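Local atomic coordinates of Atp-dependent DNA ligase (Psychromonas sp., PDB entry 4D05), a protein that probably seals nicks in DNA at the expense of ATP, passing through a covalent enzyme-adenylate intermediate, and has a minimized DNA-binding surface. Residues L8-R13 / D171-K176; I16-Y21 / L155-Q160; Y22-L27 / Q127-Q132; D142-V147 / L175-D180. One frame throughout, in Å; residues are numbered along the deposited sequence. Where two conformers were deposited one is given.

Interaction 1. Residues L8-R13 / D171-K176. With AMP (adenosine monophosphate), chain H; SO4 (sulfate ion), chain F.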
# COMPACT_ATOMS: atom_id res chain seq x y z
N LEU A 8 4.56 8.42 -7.19
CA LEU A 8 3.61 7.95 -6.21
C LEU A 8 2.32 7.35 -6.81
O LEU A 8 1.81 7.76 -7.88
CB LEU A 8 3.22 9.06 -5.22
CG LEU A 8 4.31 9.91 -4.58
CD1 LEU A 8 3.61 10.92 -3.70
CD2 LEU A 8 5.35 9.07 -3.75
N ALA A 9 1.78 6.37 -6.09
CA ALA A 9 0.63 5.61 -6.59
C ALA A 9 -0.69 6.27 -6.25
O ALA A 9 -0.85 6.89 -5.17
CB ALA A 9 0.64 4.22 -6.04
N THR A 10 -1.65 6.09 -7.15
CA THR A 10 -3.06 6.42 -6.90
C THR A 10 -3.90 5.16 -6.58
O THR A 10 -3.35 4.08 -6.50
CB THR A 10 -3.67 7.12 -8.11
OG1 THR A 10 -3.46 6.33 -9.30
CG2 THR A 10 -3.03 8.51 -8.28
N ASN A 11 -5.22 5.31 -6.37
CA ASN A 11 -6.05 4.14 -6.07
C ASN A 11 -6.60 3.43 -7.29
O ASN A 11 -6.85 4.06 -8.31
CB ASN A 11 -7.22 4.50 -5.17
CG ASN A 11 -6.78 4.78 -3.77
OD1 ASN A 11 -5.74 4.32 -3.33
ND2 ASN A 11 -7.58 5.55 -3.06
N TYR A 12 -6.77 2.12 -7.17
CA TYR A 12 -7.39 1.31 -8.21
C TYR A 12 -8.72 1.91 -8.69
O TYR A 12 -9.52 2.44 -7.89
CB TYR A 12 -7.63 -0.10 -7.65
CG TYR A 12 -8.34 -1.00 -8.60
CD1 TYR A 12 -7.67 -1.58 -9.66
CD2 TYR A 12 -9.68 -1.29 -8.43
CE1 TYR A 12 -8.31 -2.38 -10.55
CE2 TYR A 12 -10.34 -2.08 -9.30
CZ TYR A 12 -9.64 -2.65 -10.36
OH TYR A 12 -10.29 -3.47 -11.23
N ARG A 13 -8.91 1.88 -10.00
CA ARG A 13 -10.14 2.31 -10.68
C ARG A 13 -10.75 1.16 -11.46
O ARG A 13 -10.05 0.49 -12.20
CB ARG A 13 -9.84 3.50 -11.60
CG ARG A 13 -9.26 4.71 -10.84
CD ARG A 13 -8.86 5.87 -11.78
NE ARG A 13 -7.56 5.65 -12.44
CZ ARG A 13 -7.40 5.31 -13.71
NH1 ARG A 13 -8.46 5.16 -14.51
NH2 ARG A 13 -6.17 5.14 -14.19
N ASP A 171 -1.20 6.14 -13.68
CA ASP A 171 -0.75 4.93 -14.33
C ASP A 171 -0.21 3.91 -13.32
O ASP A 171 0.10 2.79 -13.70
CB ASP A 171 0.32 5.25 -15.31
CG ASP A 171 -0.22 5.89 -16.55
OD1 ASP A 171 -1.42 5.70 -16.88
OD2 ASP A 171 0.56 6.62 -17.14
N LEU A 172 -0.05 4.32 -12.07
CA LEU A 172 0.41 3.43 -11.02
C LEU A 172 -0.66 3.38 -9.94
O LEU A 172 -0.95 4.41 -9.34
CB LEU A 172 1.72 3.98 -10.41
CG LEU A 172 2.35 3.13 -9.30
CD1 LEU A 172 2.80 1.76 -9.79
CD2 LEU A 172 3.53 3.84 -8.62
N MSE A 173 -1.25 2.23 -9.72
CA MSE A 173 -2.37 2.11 -8.79
C MSE A 173 -2.18 1.03 -7.71
O MSE A 173 -1.62 -0.02 -7.97
CB MSE A 173 -3.64 1.78 -9.56
CG MSE A 173 -4.11 2.88 -10.48
SE MSE A 173 -5.62 2.33 -11.59
CE MSE A 173 -4.61 1.31 -12.86
N LYS A 174 -2.68 1.33 -6.51
CA LYS A 174 -2.70 0.41 -5.39
C LYS A 174 -4.01 -0.33 -5.43
O LYS A 174 -5.04 0.28 -5.60
CB LYS A 174 -2.68 1.14 -4.03
CG LYS A 174 -1.60 2.11 -3.85
CD LYS A 174 -1.79 2.91 -2.53
CE LYS A 174 -0.56 3.71 -2.27
NZ LYS A 174 -0.53 4.22 -0.88
N LEU A 175 -3.96 -1.62 -5.16
CA LEU A 175 -5.18 -2.42 -5.01
C LEU A 175 -5.11 -3.23 -3.73
O LEU A 175 -4.34 -4.19 -3.60
CB LEU A 175 -5.36 -3.32 -6.24
CG LEU A 175 -6.48 -4.35 -6.12
CD1 LEU A 175 -7.81 -3.72 -5.82
CD2 LEU A 175 -6.55 -5.15 -7.42
N LYS A 176 -5.93 -2.83 -2.75
CA LYS A 176 -6.06 -3.60 -1.52
C LYS A 176 -7.51 -4.02 -1.42
O LYS A 176 -8.38 -3.47 -2.11
CB LYS A 176 -5.62 -2.78 -0.30
CG LYS A 176 -4.11 -2.51 -0.28
CD LYS A 176 -3.62 -1.79 0.96
CE LYS A 176 -3.52 -2.75 2.14
NZ LYS A 176 -2.67 -2.20 3.26
P AMP H . 0.58 1.04 0.62
O1P AMP H . -0.66 1.89 0.57
O2P AMP H . 1.43 0.82 1.86
O5' AMP H . 1.48 1.50 -0.62
C5' AMP H . 2.62 0.70 -0.82
C4' AMP H . 3.76 1.65 -1.03
O4' AMP H . 4.96 0.95 -1.30
C3' AMP H . 3.42 2.48 -2.22
O3' AMP H . 3.79 3.82 -1.84
C2' AMP H . 4.31 1.95 -3.32
O2' AMP H . 4.67 3.18 -3.95
C1' AMP H . 5.40 1.08 -2.64
N9 AMP H . 5.38 -0.33 -3.15
C8 AMP H . 5.34 -1.52 -2.48
N7 AMP H . 5.28 -2.59 -3.31
C5 AMP H . 5.34 -2.07 -4.55
C6 AMP H . 5.27 -2.61 -5.91
N6 AMP H . 5.19 -3.94 -6.09
N1 AMP H . 5.34 -1.73 -6.91
C2 AMP H . 5.36 -0.41 -6.74
N3 AMP H . 5.41 0.17 -5.56
C4 AMP H . 5.40 -0.60 -4.44
S SO4 F . 2.32 6.42 -0.61
O1 SO4 F . 1.94 5.29 0.25
O2 SO4 F . 3.79 6.59 -0.65
O3 SO4 F . 1.88 6.18 -1.99
O4 SO4 F . 1.70 7.65 -0.09
O HOH W 1 -3.89 4.50 -16.35

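Interaction 2. Residues I16-Y21 / L155-Q160. With AMP (adenosine monophosphate), chain H.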
# COMPACT_ATOMS: atom_id res chain seq x y z
N ILE A 16 -10.59 0.45 -15.75
CA ILE A 16 -9.36 0.33 -16.54
C ILE A 16 -9.41 -0.88 -17.47
O ILE A 16 -10.24 -1.79 -17.30
CB ILE A 16 -8.14 0.18 -15.62
CG1 ILE A 16 -8.32 -1.06 -14.73
CG2 ILE A 16 -7.97 1.46 -14.79
CD1 ILE A 16 -7.11 -1.37 -13.83
N ASP A 17 -8.52 -0.91 -18.44
CA ASP A 17 -8.31 -2.11 -19.23
C ASP A 17 -7.16 -2.81 -18.53
O ASP A 17 -5.99 -2.46 -18.74
CB ASP A 17 -7.94 -1.75 -20.66
CG ASP A 17 -7.53 -2.94 -21.50
OD1 ASP A 17 -7.49 -4.11 -20.99
OD2 ASP A 17 -7.21 -2.69 -22.68
N VAL A 18 -7.50 -3.79 -17.70
CA VAL A 18 -6.51 -4.48 -16.88
C VAL A 18 -5.39 -5.11 -17.70
O VAL A 18 -4.30 -5.29 -17.18
CB VAL A 18 -7.13 -5.51 -15.92
CG1 VAL A 18 -7.59 -6.76 -16.65
CG2 VAL A 18 -6.14 -5.88 -14.87
N THR A 19 -5.64 -5.44 -18.97
CA THR A 19 -4.62 -6.11 -19.78
C THR A 19 -3.46 -5.19 -20.13
O THR A 19 -2.43 -5.65 -20.65
CB THR A 19 -5.19 -6.71 -21.09
OG1 THR A 19 -5.49 -5.66 -22.02
CG2 THR A 19 -6.47 -7.52 -20.76
N GLN A 20 -3.59 -3.91 -19.84
CA GLN A 20 -2.52 -2.96 -20.15
C GLN A 20 -1.59 -2.76 -18.97
O GLN A 20 -0.61 -2.03 -19.10
CB GLN A 20 -3.11 -1.63 -20.53
CG GLN A 20 -4.12 -1.76 -21.58
CD GLN A 20 -3.75 -1.02 -22.77
OE1 GLN A 20 -2.70 -1.29 -23.37
NE2 GLN A 20 -4.58 -0.07 -23.15
N TYR A 21 -1.89 -3.41 -17.84
CA TYR A 21 -1.10 -3.18 -16.62
C TYR A 21 -0.28 -4.36 -16.19
O TYR A 21 -0.75 -5.50 -16.18
CB TYR A 21 -2.03 -2.83 -15.46
CG TYR A 21 -2.73 -1.55 -15.69
CD1 TYR A 21 -3.83 -1.49 -16.53
CD2 TYR A 21 -2.28 -0.38 -15.11
CE1 TYR A 21 -4.46 -0.32 -16.78
CE2 TYR A 21 -2.91 0.81 -15.36
CZ TYR A 21 -4.01 0.83 -16.20
OH TYR A 21 -4.66 2.00 -16.50
N LEU A 155 -1.96 -5.74 -4.11
CA LEU A 155 -1.33 -5.70 -5.43
C LEU A 155 -1.06 -4.27 -5.86
O LEU A 155 -1.66 -3.32 -5.36
CB LEU A 155 -2.27 -6.35 -6.47
CG LEU A 155 -2.61 -7.81 -6.21
CD1 LEU A 155 -3.67 -8.31 -7.20
CD2 LEU A 155 -1.36 -8.60 -6.31
N MSE A 156 -0.13 -4.12 -6.80
CA MSE A 156 0.10 -2.88 -7.50
C MSE A 156 -0.04 -3.11 -8.99
O MSE A 156 0.31 -4.16 -9.49
CB MSE A 156 1.53 -2.36 -7.24
CG MSE A 156 1.89 -2.16 -5.76
SE MSE A 156 0.95 -0.63 -4.95
CE MSE A 156 1.44 0.73 -6.28
N LEU A 157 -0.56 -2.09 -9.69
CA LEU A 157 -0.75 -2.11 -11.13
C LEU A 157 0.03 -0.94 -11.74
O LEU A 157 -0.07 0.19 -11.27
CB LEU A 157 -2.22 -1.96 -11.48
CG LEU A 157 -3.12 -3.18 -11.17
CD1 LEU A 157 -3.56 -3.23 -9.71
CD2 LEU A 157 -4.33 -3.18 -12.03
N HIS A 158 0.76 -1.21 -12.82
CA HIS A 158 1.53 -0.14 -13.47
C HIS A 158 1.38 -0.29 -14.98
O HIS A 158 1.71 -1.33 -15.55
CB HIS A 158 2.98 -0.26 -13.04
CG HIS A 158 3.81 0.95 -13.33
ND1 HIS A 158 5.04 1.14 -12.75
CD2 HIS A 158 3.60 2.01 -14.13
CE1 HIS A 158 5.54 2.30 -13.15
NE2 HIS A 158 4.70 2.83 -14.02
N HIS A 159 0.84 0.73 -15.61
CA HIS A 159 0.56 0.70 -17.04
C HIS A 159 1.85 0.48 -17.84
O HIS A 159 2.87 1.16 -17.63
CB HIS A 159 -0.14 2.00 -17.46
CG HIS A 159 -0.82 1.92 -18.77
ND1 HIS A 159 -0.13 1.82 -19.96
CD2 HIS A 159 -2.14 1.93 -19.10
CE1 HIS A 159 -0.99 1.78 -20.96
NE2 HIS A 159 -2.22 1.83 -20.47
N GLN A 160 1.79 -0.48 -18.76
CA GLN A 160 2.98 -0.87 -19.56
C GLN A 160 3.58 0.29 -20.36
O GLN A 160 4.78 0.28 -20.66
CB GLN A 160 2.63 -2.06 -20.49
CG GLN A 160 1.60 -1.70 -21.52
CD GLN A 160 1.00 -2.91 -22.19
OE1 GLN A 160 1.42 -4.03 -21.97
NE2 GLN A 160 -0.03 -2.68 -23.00
P AMP H . 0.58 1.04 0.62
O1P AMP H . -0.66 1.89 0.57
O2P AMP H . 1.43 0.82 1.86
O5' AMP H . 1.48 1.50 -0.62
C5' AMP H . 2.62 0.70 -0.82
C4' AMP H . 3.76 1.65 -1.03
O4' AMP H . 4.96 0.95 -1.30
C3' AMP H . 3.42 2.48 -2.22
O3' AMP H . 3.79 3.82 -1.84
C2' AMP H . 4.31 1.95 -3.32
O2' AMP H . 4.67 3.18 -3.95
C1' AMP H . 5.40 1.08 -2.64
N9 AMP H . 5.38 -0.33 -3.15
C8 AMP H . 5.34 -1.52 -2.48
N7 AMP H . 5.28 -2.59 -3.31
C5 AMP H . 5.34 -2.07 -4.55
C6 AMP H . 5.27 -2.61 -5.91
N6 AMP H . 5.19 -3.94 -6.09
N1 AMP H . 5.34 -1.73 -6.91
C2 AMP H . 5.36 -0.41 -6.74
N3 AMP H . 5.41 0.17 -5.56
C4 AMP H . 5.40 -0.60 -4.44
O HOH W 2 -1.36 -5.21 -23.85

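Interaction 3. Residues Y22-L27 / Q127-Q132. With AMP (adenosine monophosphate), chain H.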
# COMPACT_ATOMS: atom_id res chain seq x y z
N TYR A 22 0.95 -4.09 -15.76
CA TYR A 22 1.74 -5.08 -15.07
C TYR A 22 1.32 -5.11 -13.60
O TYR A 22 1.22 -4.07 -12.95
CB TYR A 22 3.25 -4.78 -15.20
CG TYR A 22 3.76 -5.25 -16.55
CD1 TYR A 22 4.07 -6.59 -16.77
CD2 TYR A 22 3.85 -4.37 -17.60
CE1 TYR A 22 4.52 -7.03 -18.03
CE2 TYR A 22 4.28 -4.79 -18.85
CZ TYR A 22 4.60 -6.12 -19.06
OH TYR A 22 5.03 -6.51 -20.32
N VAL A 23 1.13 -6.32 -13.09
CA VAL A 23 0.61 -6.53 -11.75
C VAL A 23 1.69 -7.17 -10.90
O VAL A 23 2.32 -8.14 -11.30
CB VAL A 23 -0.64 -7.44 -11.78
CG1 VAL A 23 -1.21 -7.61 -10.39
CG2 VAL A 23 -1.64 -6.86 -12.74
N SER A 24 1.89 -6.61 -9.70
CA SER A 24 2.90 -7.09 -8.79
C SER A 24 2.33 -7.09 -7.37
O SER A 24 1.31 -6.47 -7.10
CB SER A 24 4.14 -6.16 -8.86
OG SER A 24 3.79 -4.84 -8.47
N GLU A 25 3.00 -7.80 -6.48
CA GLU A 25 2.60 -7.82 -5.06
C GLU A 25 3.01 -6.53 -4.37
O GLU A 25 4.17 -6.09 -4.44
CB GLU A 25 3.23 -9.02 -4.36
CG GLU A 25 2.76 -9.16 -2.90
CD GLU A 25 3.22 -10.42 -2.21
OE1 GLU A 25 3.54 -11.39 -2.93
OE2 GLU A 25 3.27 -10.43 -0.94
N LYS A 26 2.06 -5.91 -3.69
CA LYS A 26 2.34 -4.74 -2.85
C LYS A 26 3.09 -5.24 -1.61
O LYS A 26 2.57 -6.02 -0.84
CB LYS A 26 1.00 -4.12 -2.45
CG LYS A 26 1.07 -2.78 -1.73
CD LYS A 26 -0.37 -2.33 -1.47
CE LYS A 26 -0.42 -0.85 -1.03
NZ LYS A 26 0.15 -0.83 0.32
N LEU A 27 4.33 -4.77 -1.42
CA LEU A 27 5.15 -5.27 -0.31
C LEU A 27 5.13 -4.27 0.84
O LEU A 27 5.21 -3.07 0.63
CB LEU A 27 6.60 -5.48 -0.75
CG LEU A 27 6.82 -6.42 -1.91
CD1 LEU A 27 8.33 -6.65 -2.15
CD2 LEU A 27 6.09 -7.73 -1.69
N GLN A 127 16.94 -7.88 -5.74
CA GLN A 127 15.98 -8.76 -6.41
C GLN A 127 14.85 -7.96 -7.07
O GLN A 127 14.64 -6.83 -6.68
CB GLN A 127 15.50 -9.85 -5.42
CG GLN A 127 16.35 -11.10 -5.72
CD GLN A 127 17.03 -11.80 -4.58
OE1 GLN A 127 16.40 -12.15 -3.56
NE2 GLN A 127 18.32 -12.08 -4.76
N MSE A 128 14.22 -8.50 -8.12
CA MSE A 128 13.15 -7.77 -8.83
C MSE A 128 11.82 -8.28 -8.31
O MSE A 128 11.63 -9.49 -8.18
CB MSE A 128 13.24 -7.98 -10.36
CG MSE A 128 12.67 -6.79 -11.16
SE MSE A 128 12.21 -7.03 -12.91
CE MSE A 128 11.14 -8.65 -12.91
N ILE A 129 10.91 -7.37 -8.01
CA ILE A 129 9.54 -7.77 -7.72
C ILE A 129 8.94 -8.34 -9.01
O ILE A 129 9.04 -7.74 -10.06
CB ILE A 129 8.73 -6.58 -7.19
CG1 ILE A 129 9.36 -6.08 -5.88
CG2 ILE A 129 7.30 -7.00 -6.95
CD1 ILE A 129 8.73 -4.84 -5.29
N GLU A 130 8.33 -9.51 -8.93
CA GLU A 130 7.70 -10.12 -10.10
C GLU A 130 6.59 -9.24 -10.69
O GLU A 130 5.77 -8.68 -9.95
CB GLU A 130 7.14 -11.50 -9.73
CG GLU A 130 6.52 -12.26 -10.89
CD GLU A 130 5.79 -13.55 -10.48
OE1 GLU A 130 5.70 -13.88 -9.27
OE2 GLU A 130 5.28 -14.24 -11.41
N GLN A 131 6.58 -9.12 -12.01
CA GLN A 131 5.61 -8.32 -12.74
C GLN A 131 4.91 -9.26 -13.73
O GLN A 131 5.56 -9.93 -14.56
CB GLN A 131 6.31 -7.19 -13.52
CG GLN A 131 7.10 -6.15 -12.65
CD GLN A 131 6.17 -5.18 -11.93
OE1 GLN A 131 4.99 -5.09 -12.25
NE2 GLN A 131 6.73 -4.42 -10.98
N GLN A 132 3.58 -9.34 -13.61
CA GLN A 132 2.82 -10.26 -14.45
C GLN A 132 1.63 -9.60 -15.11
O GLN A 132 1.11 -8.60 -14.64
CB GLN A 132 2.37 -11.50 -13.66
CG GLN A 132 1.47 -11.22 -12.46
CD GLN A 132 1.24 -12.48 -11.58
OE1 GLN A 132 0.59 -13.44 -12.00
NE2 GLN A 132 1.78 -12.48 -10.37
P AMP H . 0.58 1.04 0.62
O1P AMP H . -0.66 1.89 0.57
O2P AMP H . 1.43 0.82 1.86
O5' AMP H . 1.48 1.50 -0.62
C5' AMP H . 2.62 0.70 -0.82
C4' AMP H . 3.76 1.65 -1.03
O4' AMP H . 4.96 0.95 -1.30
C3' AMP H . 3.42 2.48 -2.22
O3' AMP H . 3.79 3.82 -1.84
C2' AMP H . 4.31 1.95 -3.32
O2' AMP H . 4.67 3.18 -3.95
C1' AMP H . 5.40 1.08 -2.64
N9 AMP H . 5.38 -0.33 -3.15
C8 AMP H . 5.34 -1.52 -2.48
N7 AMP H . 5.28 -2.59 -3.31
C5 AMP H . 5.34 -2.07 -4.55
C6 AMP H . 5.27 -2.61 -5.91
N6 AMP H . 5.19 -3.94 -6.09
N1 AMP H . 5.34 -1.73 -6.91
C2 AMP H . 5.36 -0.41 -6.74
N3 AMP H . 5.41 0.17 -5.56
C4 AMP H . 5.40 -0.60 -4.44
O HOH W 3 3.19 -3.56 -10.92
O HOH W 4 4.98 -9.62 -7.53

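Interaction 4. Residues D142-V147 / L175-D180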
# COMPACT_ATOMS: atom_id res chain seq x y z
N ASP A 142 -9.23 -12.58 -7.92
CA ASP A 142 -8.85 -13.90 -7.42
C ASP A 142 -7.39 -13.87 -6.94
O ASP A 142 -7.08 -14.41 -5.87
CB ASP A 142 -9.06 -14.98 -8.52
CG ASP A 142 -9.27 -16.40 -7.96
OD1 ASP A 142 -9.84 -16.57 -6.87
OD2 ASP A 142 -8.86 -17.36 -8.66
N LEU A 143 -6.51 -13.29 -7.75
CA LEU A 143 -5.10 -13.12 -7.39
C LEU A 143 -4.97 -12.32 -6.09
O LEU A 143 -4.19 -12.69 -5.22
CB LEU A 143 -4.31 -12.46 -8.51
CG LEU A 143 -2.87 -12.12 -8.16
CD1 LEU A 143 -2.06 -13.34 -7.77
CD2 LEU A 143 -2.26 -11.42 -9.34
N LEU A 144 -5.74 -11.24 -5.98
CA LEU A 144 -5.71 -10.42 -4.76
C LEU A 144 -6.01 -11.32 -3.54
O LEU A 144 -5.35 -11.24 -2.50
CB LEU A 144 -6.68 -9.27 -4.87
CG LEU A 144 -6.80 -8.36 -3.66
CD1 LEU A 144 -5.48 -7.75 -3.33
CD2 LEU A 144 -7.84 -7.30 -3.97
N ASN A 145 -7.05 -12.13 -3.65
CA ASN A 145 -7.35 -13.06 -2.57
C ASN A 145 -6.22 -14.04 -2.25
O ASN A 145 -5.93 -14.31 -1.10
CB ASN A 145 -8.63 -13.87 -2.86
CG ASN A 145 -9.10 -14.61 -1.62
OD1 ASN A 145 -9.32 -14.00 -0.57
ND2 ASN A 145 -9.21 -15.91 -1.72
N LYS A 146 -5.59 -14.62 -3.27
CA LYS A 146 -4.47 -15.52 -3.04
C LYS A 146 -3.37 -14.85 -2.23
O LYS A 146 -2.83 -15.42 -1.28
CB LYS A 146 -3.91 -16.01 -4.35
CG LYS A 146 -4.85 -16.90 -5.12
CD LYS A 146 -4.21 -17.34 -6.50
CE LYS A 146 -5.15 -18.15 -7.37
NZ LYS A 146 -4.44 -18.53 -8.65
N VAL A 147 -3.06 -13.63 -2.62
CA VAL A 147 -1.96 -12.88 -1.99
C VAL A 147 -2.35 -12.57 -0.54
O VAL A 147 -1.56 -12.82 0.39
CB VAL A 147 -1.71 -11.61 -2.76
CG1 VAL A 147 -0.82 -10.64 -1.94
CG2 VAL A 147 -1.04 -11.94 -4.05
N LEU A 175 -3.96 -1.62 -5.16
CA LEU A 175 -5.18 -2.42 -5.01
C LEU A 175 -5.11 -3.23 -3.73
O LEU A 175 -4.34 -4.19 -3.60
CB LEU A 175 -5.36 -3.32 -6.24
CG LEU A 175 -6.48 -4.35 -6.12
CD1 LEU A 175 -7.81 -3.72 -5.82
CD2 LEU A 175 -6.55 -5.15 -7.42
N LYS A 176 -5.93 -2.83 -2.75
CA LYS A 176 -6.06 -3.60 -1.52
C LYS A 176 -7.51 -4.02 -1.42
O LYS A 176 -8.38 -3.47 -2.11
CB LYS A 176 -5.62 -2.78 -0.30
CG LYS A 176 -4.11 -2.51 -0.28
CD LYS A 176 -3.62 -1.79 0.96
CE LYS A 176 -3.52 -2.75 2.14
NZ LYS A 176 -2.67 -2.20 3.26
N LYS A 177 -7.79 -4.99 -0.57
CA LYS A 177 -9.18 -5.42 -0.40
C LYS A 177 -10.07 -4.35 0.13
O LYS A 177 -11.26 -4.27 -0.23
CB LYS A 177 -9.25 -6.66 0.49
CG LYS A 177 -8.98 -7.92 -0.31
CD LYS A 177 -9.69 -9.09 0.18
CE LYS A 177 -9.35 -10.31 -0.67
NZ LYS A 177 -9.85 -11.52 0.00
N PHE A 178 -9.50 -3.50 0.97
CA PHE A 178 -10.25 -2.40 1.51
C PHE A 178 -9.35 -1.25 1.95
O PHE A 178 -8.12 -1.35 2.01
CB PHE A 178 -11.09 -2.87 2.70
CG PHE A 178 -10.29 -3.50 3.77
CD1 PHE A 178 -9.63 -2.72 4.70
CD2 PHE A 178 -10.18 -4.89 3.85
CE1 PHE A 178 -8.86 -3.31 5.72
CE2 PHE A 178 -9.41 -5.48 4.85
CZ PHE A 178 -8.75 -4.68 5.78
N GLU A 179 -10.04 -0.15 2.25
CA GLU A 179 -9.50 1.08 2.79
C GLU A 179 -10.17 1.32 4.17
O GLU A 179 -11.28 0.88 4.41
CB GLU A 179 -9.89 2.26 1.85
CG GLU A 179 -9.42 2.12 0.36
CD GLU A 179 -9.97 3.25 -0.53
OE1 GLU A 179 -9.62 4.44 -0.25
OE2 GLU A 179 -10.77 2.96 -1.49
N ASP A 180 -9.42 1.94 5.08
CA ASP A 180 -9.94 2.37 6.38
C ASP A 180 -9.83 3.92 6.46
O ASP A 180 -8.99 4.53 5.79
CB ASP A 180 -9.17 1.70 7.54
CG ASP A 180 -9.59 0.24 7.79
OD1 ASP A 180 -10.51 -0.27 7.11
OD2 ASP A 180 -9.00 -0.40 8.70

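Interaction 1. Residues L8-R13 / D171-K176
Thr10 is bound to residues 171-176 through both of its backbone polar atoms: Thr10 N donates to Leu172 O (2.8 Å), in the plane of that carbonyl, and Thr10 O receives Lys174 N (2.8 Å). Tyr12 N reaches Lys174 O at 3.0 Å, tilted out of the carbonyl plane, and continues a short parallel ladder pairing Thr10 with Met173 and Asn11 with Lys174. Met173, present as selenomethionine, has CG anti to its carbonyl carbon and then runs extended (chi2 174°), which puts SE 3.9 Å from Arg13 NH2, the two side chains crossing at about a right angle. The guanidinium is held chiefly by the carbonyl of Arg170, and a water at its edge bridges it weakly to Asp171. Leu175 lies beside Tyr12 and sets CD1 over one face of the ring, 4.3 Å from its centroid, a CH-pi contact. Lys174 leaves from the face opposite Thr10 and Met173; its CG rests 3.8 Å from Ala9 CB, and the extended chain delivers NZ to AMP O1P (2.7 Å) and to O1 of a sulfate ion (2.9 Å), which Lys42 and Arg168 also bind. Lys174 and Lys176 match the Lys-x-Lys of ligase motif V, and Lys176 is salt-bridged to Glu153. Strand 173-175 thus runs between strands 8-11 and 154-159, with Met156 against Ala9 and Leu172, while Leu140 of helix 137-149 packs on Tyr12 and Leu175.

Interaction 2. Residues I16-Y21 / L155-Q160
Tyr21 and His159 form a non-hydrogen-bonded antiparallel pair where strand 21-26 begins beside the end of strand 154-159, in a sheet of the ligase nucleotidyltransferase domain. Their rings make a T-shaped (edge-to-face) stack with planes 77° apart: the imidazole edge comes over the tyrosine face, His159 CD2 lying 3.6 Å from Tyr21 CZ. Ile16 CD1 sits over the opposite face of the tyrosine and also touches Leu157 CD2 (3.8 Å). With CG trans to the backbone N (chi1 -163°), His159 swings its ring alongside Gln20, whose CB lies over one imidazole face, 4.0 Å from the centroid; His159 ND1 is engaged by the backbone N of Asp161, which helps fix the ring's rotation. An alanine in place of His159 would probably leave that face of Tyr21 and the methylene of Gln20 without their aromatic partner and set Gln20 freer to turn. Gln20 is tied by its backbone too, its O taking a nearly straight bond from Gln160 N (2.9 Å, 172°). Gln20 ends the 3-10 segment 18-20, which Asp17 precedes, its OD1 accepting from Thr19 N in an Asx turn. Further down the strand, Met156 CG lies over the adenine of AMP, 3.4 Å from C6. Gln160 OE1 is held by Lys133, while Gln160 NE2 bonds weakly to Gln20 OE1 and donates to a water at 3.0 Å.

Interaction 3. Residues Y22-L27 / Q127-Q132
Val23 and Gln132 make a single antiparallel hydrogen-bonded bridge, Val23 N donating to Gln132 O (2.8 Å) and Gln132 N to Val23 O (2.9 Å). One residue on, Ser24 CB packs against Glu130 O, and Gln131, bent at chi2 (-75°), brings its amide OE1 to 3.4 Å from Tyr22 CB. A water joins Glu25 N to Glu130 O, extending the link past the bridge. Strand 21-26 leads into ligase motif I, which begins at Lys26; Lys26 NZ is covalently bound to the phosphorus of AMP: this is the enzyme-adenylate. The adenine is read by the same segment, its N6 donating to Ser24 OG and to Glu25 O (2.9 Å) while Leu27 N points almost straight at N7 (3.0 Å, 175°). Ile129 meets Leu27 tip to tip, CD1 to CD1 at 3.6 Å, and its CD1 and CG2 both lie near AMP N6. Replacing Ile129 by an alanine would probably open a gap beside the amino group and leave the CD1 methyl of Leu27 without the tip it meets. Met96 of strand 94-99 backs both Leu27 and Ile129.

Interaction 4. Residues D142-V147 / L175-D180
The amide of Asn145 is the flat group that links the two segments, and it is met at its oxygen, close to its plane, not over a face: Lys177 NZ donates to Asn145 OD1 at 2.6 Å, tilted only 15° from the carbonyl plane. The bond ties helix 137-149 of the nucleotidyltransferase domain to the linker that runs on into strand 179-190, part of the antiparallel sheet of the OB-like domain. Lys177, slightly bent at chi2 (-149°), reaches across to the helix, and its CE passes 3.7 Å from Asn145 OD1. One residue earlier in the helix, Leu144 is buried and slides past the Lys177 chain in the opposite direction, its CD2 3.9 Å from Lys177 CG. The same methyl crosses to Leu175, reaching CG at 3.9 Å, so that Leu144 wedges between the end of strand 173-175 and the aliphatic part of the lysine. Leu155 of the neighbouring strand 154-159 backs Leu144 from within the domain. Beyond the contact, Phe178 makes a cation-pi pair with Arg236, and Glu179, the first residue of strand 179-190, is hydrogen-bonded to the backbone N of Gly239. The other branch of Leu144, CD1, rests against the backbone, 3.7 Å from Leu175 O.

From the N terminus, residues 8-13 open the longest loop, closed by interaction 1 at 171-176. Residues 16-21 follow, meeting 155-160 in interaction 2 within that loop, and residues 22-27 meet 127-132 in interaction 3, inside both. Interaction 4 opens at 142-147, after interaction 3 has closed, crosses interaction 2, and ends on the same stretch as interaction 1, sharing Leu175 and Lys176. Through backbone bonds, strands 21-26, 154-159 and 173-175 are neighbours in one sheet, and interactions 1 to 3 all touch AMP. Interaction 3 reaches toward the second sheet through strand 126-128, and interaction 4 fixes the helix beside the exit to the OB-like domain.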